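Local coordinates for protein putative enoyl-CoA hydratase (Streptomyces coelicolor A3, PDB 3G64) that probably acts as an enoyl-CoA hydratase or isomerase of the crotonase family, handling acyl-CoA thioesters, at residues Phe137-Pro142 against Glu207-Leu212; Ser143-Phe148 against Thr184-Glu189. One frame throughout, in Å; residues are numbered along the deposited sequence. Where two conformers were deposited one is given.

How the contacts relate
Contact 1 is core packing: strand 137-140 of the six-stranded sheet receives helix 205-217, almost wholly through apolar packing, with no hydrogen bond across it. Contact 2 holds different elements, strand 145-147 and the short strand 185-186 of a separate three-stranded sheet, and relies on main-chain hydrogen bonds and a bridging water. It too is largely buried, with F146 and V185 facing inward and only T184, R145 and R186 at the exposed rim. The two strands 137-140 and 145-147 follow each other in the chain, and 143-148 with 184-189 is nested within the loop that contact 1 closes. The contacts touch where the methyl of A187 packs on the P142 carbonyl; their centres lie about 15 Å apart.

Contact 1 of 2, residues Phe137-Pro142 against Glu207-Leu212; sequences FRVADP and EAARTL
V139 presents its two methyls to the helix as a forked bump, and the helix residues A208, A209 and L212 shape the surface that takes it. CG1, anti to the backbone N (chi1 174°), reaches the helix where small residues let the strand come near: it lies 3.8 Å from A208 CB and 3.9 Å from the backbone N of A209. The alanines suit this place because a single methyl keeps the helix surface low, and the CA atoms of V139 and A209 are 5.9 Å apart. The other branch, CG2, meets L212 CD2 at 3.8 Å. One turn on from A208, the helix thus changes from receiver to intruder: L212 CD2 fits the corner between V139 CG2 and the root of the F137 ring. It lies 3.7 Å from F137 CG, with CB and CD1 almost as near, and approaches the ring obliquely while the two side chains cross at about a right angle.

This is a helix laid on the sheet of the crotonase fold, strand 137-140 lying between strands 116-120 and 198-199 and running at 146° to the helix segment, with the axes 8.4 Å apart. The alternation of the strand sends F137 and V139 to the helix and R138 away from it, where its guanidinium bonds to the carbonyl oxygens of A132, A135 and L195. I117 of the adjoining strand extends the hydrophobic surface, touching both V139 and A209. L181 of the second subunit packs on both F137 and L212, so the leucine and its aromatic neighbour also belong to a subunit interface.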
loop_
_atom_site.group_PDB
_atom_site.type_symbol
_atom_site.label_atom_id
_atom_site.label_comp_id
_atom_site.label_asym_id
_atom_site.label_seq_id
_atom_site.Cartn_x
_atom_site.Cartn_y
_atom_site.Cartn_z
ATOM N N PHE A 137 -5.824 14.184 7.387
ATOM C CA PHE A 137 -7.101 14.326 6.676
ATOM C C PHE A 137 -6.976 15.378 5.580
ATOM O O PHE A 137 -6.359 16.430 5.793
ATOM C CB PHE A 137 -8.261 14.719 7.619
ATOM C CG PHE A 137 -8.555 13.717 8.708
ATOM C CD1 PHE A 137 -9.566 12.775 8.553
ATOM C CD2 PHE A 137 -7.834 13.731 9.888
ATOM C CE1 PHE A 137 -9.844 11.856 9.559
ATOM C CE2 PHE A 137 -8.093 12.801 10.913
ATOM C CZ PHE A 137 -9.099 11.865 10.742
ATOM N N ARG A 138 -7.560 15.081 4.412
ATOM C CA ARG A 138 -7.716 16.055 3.331
ATOM C C ARG A 138 -9.220 16.314 3.091
ATOM O O ARG A 138 -9.958 15.457 2.581
ATOM C CB ARG A 138 -7.029 15.585 2.043
ATOM C CG ARG A 138 -5.460 15.686 2.079
ATOM C CD ARG A 138 -4.781 14.667 1.141
ATOM N NE ARG A 138 -5.082 13.320 1.608
ATOM C CZ ARG A 138 -4.530 12.759 2.688
ATOM N NH1 ARG A 138 -4.915 11.548 3.067
ATOM N NH2 ARG A 138 -3.594 13.394 3.394
ATOM N N VAL A 139 -9.661 17.495 3.493
ATOM C CA VAL A 139 -11.056 17.931 3.315
ATOM C C VAL A 139 -11.077 18.895 2.132
ATOM O O VAL A 139 -10.521 19.984 2.199
ATOM C CB VAL A 139 -11.558 18.582 4.613
ATOM C CG1 VAL A 139 -12.937 19.188 4.440
ATOM C CG2 VAL A 139 -11.533 17.535 5.765
ATOM N N ALA A 140 -11.702 18.476 1.037
ATOM C CA ALA A 140 -11.491 19.104 -0.253
ATOM C C ALA A 140 -12.805 19.486 -0.892
ATOM O O ALA A 140 -13.756 18.689 -0.861
ATOM C CB ALA A 140 -10.765 18.123 -1.179
ATOM N N ASP A 141 -12.849 20.668 -1.506
ATOM C CA ASP A 141 -14.016 21.045 -2.316
ATOM C C ASP A 141 -13.770 20.626 -3.763
ATOM O O ASP A 141 -12.661 20.183 -4.091
ATOM C CB ASP A 141 -14.470 22.513 -2.094
ATOM C CG ASP A 141 -13.850 23.517 -3.069
ATOM O OD1 ASP A 141 -14.116 24.737 -2.884
ATOM O OD2 ASP A 141 -13.111 23.121 -3.996
ATOM N N PRO A 142 -14.813 20.681 -4.604
ATOM C CA PRO A 142 -14.738 20.134 -5.965
ATOM C C PRO A 142 -13.775 20.856 -6.871
ATOM O O PRO A 142 -13.486 20.310 -7.943
ATOM C CB PRO A 142 -16.175 20.336 -6.508
ATOM C CG PRO A 142 -17.040 20.311 -5.293
ATOM C CD PRO A 142 -16.204 20.974 -4.197
ATOM N N GLU A 207 -14.882 25.470 6.311
ATOM C CA GLU A 207 -15.889 25.260 7.335
ATOM C C GLU A 207 -15.922 23.786 7.733
ATOM O O GLU A 207 -15.926 23.447 8.922
ATOM C CB GLU A 207 -17.240 25.729 6.795
ATOM C CG GLU A 207 -18.433 25.181 7.525
ATOM C CD GLU A 207 -19.748 25.758 6.995
ATOM O OE1 GLU A 207 -19.994 25.705 5.765
ATOM O OE2 GLU A 207 -20.531 26.270 7.823
ATOM N N ALA A 208 -15.912 22.902 6.742
ATOM C CA ALA A 208 -15.921 21.469 7.042
ATOM C C ALA A 208 -14.617 21.035 7.745
ATOM O O ALA A 208 -14.647 20.188 8.621
ATOM C CB ALA A 208 -16.142 20.658 5.769
ATOM N N ALA A 209 -13.491 21.656 7.396
ATOM C CA ALA A 209 -12.223 21.323 8.059
ATOM C C ALA A 209 -12.288 21.721 9.518
ATOM O O ALA A 209 -11.863 20.994 10.405
ATOM C CB ALA A 209 -11.052 22.014 7.365
ATOM N N ARG A 210 -12.851 22.895 9.764
ATOM C CA ARG A 210 -13.009 23.377 11.125
ATOM C C ARG A 210 -13.952 22.477 11.951
ATOM O O ARG A 210 -13.731 22.269 13.144
ATOM C CB ARG A 210 -13.535 24.814 11.111
ATOM C CG ARG A 210 -13.790 25.342 12.496
ATOM C CD ARG A 210 -14.296 26.762 12.468
ATOM N NE ARG A 210 -14.972 27.043 13.724
ATOM C CZ ARG A 210 -15.836 28.031 13.913
ATOM N NH1 ARG A 210 -16.129 28.861 12.915
ATOM N NH2 ARG A 210 -16.403 28.185 15.104
ATOM N N THR A 211 -15.002 21.965 11.314
ATOM C CA THR A 211 -15.962 21.079 11.988
ATOM C C THR A 211 -15.252 19.763 12.326
ATOM O O THR A 211 -15.356 19.245 13.446
ATOM C CB THR A 211 -17.227 20.823 11.099
ATOM O OG1 THR A 211 -17.983 22.040 10.952
ATOM C CG2 THR A 211 -18.131 19.744 11.695
ATOM N N LEU A 212 -14.495 19.238 11.366
ATOM C CA LEU A 212 -13.763 18.000 11.615
ATOM C C LEU A 212 -12.740 18.197 12.742
ATOM O O LEU A 212 -12.588 17.338 13.597
ATOM C CB LEU A 212 -13.089 17.481 10.342
ATOM C CG LEU A 212 -12.116 16.317 10.567
ATOM C CD1 LEU A 212 -12.826 15.107 11.155
ATOM C CD2 LEU A 212 -11.486 15.949 9.243
#

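Contact 2 of 2, residues Ser143-Phe148 against Thr184-Glu189; sequences STRFAF and TVRAPE
T144 meets A187 through a water rather than directly: the water reaches the T144 carbonyl oxygen at 2.8 Å and also accepts the A187 backbone N-H, joining the two segments where they part at the start of helix 187-193. The hydroxyl of T144 turns instead to the D141 carbonyl. At R145 the chain enters strand 145-147, and the side chain runs to the solvent side: its CB meets T184 CG2 at 3.7 Å, and the bend at chi3 (132°) brings the R145 guanidinium back so that the same T184 methyl lies over one of its faces. In one of its two conformers R186 runs alongside R145, a pairing doubtful in detail. F146 forms the antiparallel hydrogen-bonded pair with V185. V185 N gives a nearly straight 2.8 Å bond to F146 O, in the carbonyl plane, whereas F146 N to V185 O is longer at 3.1 Å and more bent. The V185 oxygen also sits at the edge of the F146 ring. F146 and V185 point to the buried side, where L195, I196 and L178 pack on them, fitting for bulky apolar residues. Next, A147 is small where T184 comes close. Two direct backbone bonds thus join F146 and V185, with the water link just past the strand; the like-charged arginines do not touch, and solvent probably screens their repulsion while the apolar pair faces inward.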
loop_
_atom_site.group_PDB
_atom_site.type_symbol
_atom_site.label_atom_id
_atom_site.label_comp_id
_atom_site.label_asym_id
_atom_site.label_seq_id
_atom_site.Cartn_x
_atom_site.Cartn_y
_atom_site.Cartn_z
ATOM N N SER A 143 -13.337 22.066 -6.508
ATOM C CA SER A 143 -12.364 22.801 -7.328
ATOM C C SER A 143 -10.894 22.322 -7.082
ATOM O O SER A 143 -9.926 22.807 -7.708
ATOM C CB SER A 143 -12.481 24.301 -7.038
ATOM O OG SER A 143 -11.924 24.613 -5.754
ATOM N N THR A 144 -10.727 21.393 -6.157
ATOM C CA THR A 144 -9.372 20.991 -5.735
ATOM C C THR A 144 -8.610 20.299 -6.859
ATOM O O THR A 144 -9.130 19.369 -7.486
ATOM C CB THR A 144 -9.429 20.044 -4.525
ATOM O OG1 THR A 144 -10.001 20.739 -3.409
ATOM C CG2 THR A 144 -8.014 19.540 -4.163
ATOM N N ARG A 145 -7.402 20.789 -7.132
ATOM C CA ARG A 145 -6.529 20.230 -8.161
ATOM C C ARG A 145 -5.105 19.956 -7.622
ATOM O O ARG A 145 -4.329 20.900 -7.414
ATOM C CB ARG A 145 -6.374 21.204 -9.327
ATOM C CG ARG A 145 -7.695 21.719 -9.896
ATOM C CD ARG A 145 -7.478 22.816 -10.944
ATOM N NE ARG A 145 -8.316 22.400 -12.040
ATOM C CZ ARG A 145 -7.915 22.131 -13.276
ATOM N NH1 ARG A 145 -6.664 22.352 -13.679
ATOM N NH2 ARG A 145 -8.820 21.678 -14.131
ATOM N N PHE A 146 -4.766 18.681 -7.437
ATOM C CA PHE A 146 -3.412 18.265 -7.055
ATOM C C PHE A 146 -2.502 18.177 -8.265
ATOM O O PHE A 146 -2.911 17.709 -9.344
ATOM C CB PHE A 146 -3.412 16.860 -6.443
ATOM C CG PHE A 146 -4.156 16.728 -5.163
ATOM C CD1 PHE A 146 -3.492 16.825 -3.943
ATOM C CD2 PHE A 146 -5.526 16.411 -5.173
ATOM C CE1 PHE A 146 -4.190 16.631 -2.719
ATOM C CE2 PHE A 146 -6.233 16.225 -3.961
ATOM C CZ PHE A 146 -5.562 16.352 -2.739
ATOM N N ALA A 147 -1.261 18.602 -8.095
ATOM C CA ALA A 147 -0.275 18.356 -9.126
ATOM C C ALA A 147 1.092 18.126 -8.488
ATOM O O ALA A 147 1.619 18.988 -7.798
ATOM C CB ALA A 147 -0.234 19.541 -10.138
ATOM N N PHE A 148 1.649 16.939 -8.694
ATOM C CA PHE A 148 2.973 16.623 -8.124
ATOM C C PHE A 148 3.992 16.907 -9.185
ATOM O O PHE A 148 4.500 15.987 -9.814
ATOM C CB PHE A 148 3.005 15.155 -7.672
ATOM C CG PHE A 148 2.077 14.875 -6.518
ATOM C CD1 PHE A 148 2.518 15.024 -5.204
ATOM C CD2 PHE A 148 0.763 14.521 -6.742
ATOM C CE1 PHE A 148 1.655 14.778 -4.127
ATOM C CE2 PHE A 148 -0.109 14.275 -5.661
ATOM C CZ PHE A 148 0.353 14.406 -4.353
ATOM N N THR A 184 -2.261 17.202 -13.686
ATOM C CA THR A 184 -3.280 17.579 -12.713
ATOM C C THR A 184 -4.246 16.440 -12.383
ATOM O O THR A 184 -4.686 15.693 -13.254
ATOM C CB THR A 184 -4.055 18.842 -13.202
ATOM O OG1 THR A 184 -3.132 19.921 -13.246
ATOM C CG2 THR A 184 -5.189 19.218 -12.240
ATOM N N VAL A 185 -4.518 16.287 -11.092
ATOM C CA VAL A 185 -5.463 15.311 -10.607
ATOM C C VAL A 185 -6.639 16.105 -10.057
ATOM O O VAL A 185 -6.527 16.744 -9.011
ATOM C CB VAL A 185 -4.878 14.418 -9.498
ATOM C CG1 VAL A 185 -5.933 13.447 -8.998
ATOM C CG2 VAL A 185 -3.652 13.630 -10.005
ATOM N N ARG A 186 -7.756 16.077 -10.781
ATOM C CA ARG A 186 -8.980 16.759 -10.336
ATOM C C ARG A 186 -9.686 16.001 -9.205
ATOM O O ARG A 186 -9.364 14.844 -8.911
ATOM C CB ARG A 186 -9.942 16.978 -11.512
ATOM C CG ARG A 186 -9.272 17.430 -12.799
ATOM C CD ARG A 186 -10.318 17.850 -13.842
ATOM N NE ARG A 186 -10.649 16.805 -14.816
ATOM C CZ ARG A 186 -11.705 15.988 -14.752
ATOM N NH1 ARG A 186 -12.566 16.033 -13.735
ATOM N NH2 ARG A 186 -11.890 15.096 -15.717
ATOM N N ALA A 187 -10.656 16.652 -8.569
ATOM C CA ALA A 187 -11.345 16.048 -7.423
ATOM C C ALA A 187 -11.941 14.627 -7.624
ATOM O O ALA A 187 -11.830 13.793 -6.736
ATOM C CB ALA A 187 -12.447 17.016 -6.883
ATOM N N PRO A 188 -12.600 14.358 -8.769
ATOM C CA PRO A 188 -13.196 13.015 -8.887
ATOM C C PRO A 188 -12.138 11.903 -8.935
ATOM O O PRO A 188 -12.289 10.883 -8.284
ATOM C CB PRO A 188 -13.987 13.084 -10.212
ATOM C CG PRO A 188 -14.213 14.566 -10.461
ATOM C CD PRO A 188 -12.961 15.237 -9.896
ATOM N N GLU A 189 -11.073 12.112 -9.697
ATOM C CA GLU A 189 -10.007 11.136 -9.755
ATOM C C GLU A 189 -9.344 11.009 -8.371
ATOM O O GLU A 189 -9.092 9.904 -7.895
ATOM C CB GLU A 189 -8.962 11.547 -10.797
ATOM C CG GLU A 189 -7.778 10.575 -10.809
ATOM C CD GLU A 189 -6.716 10.895 -11.840
ATOM O OE1 GLU A 189 -6.793 11.943 -12.522
ATOM O OE2 GLU A 189 -5.777 10.090 -11.953
HETATM O O HOH W 1 -11.222 19.630 -9.402
#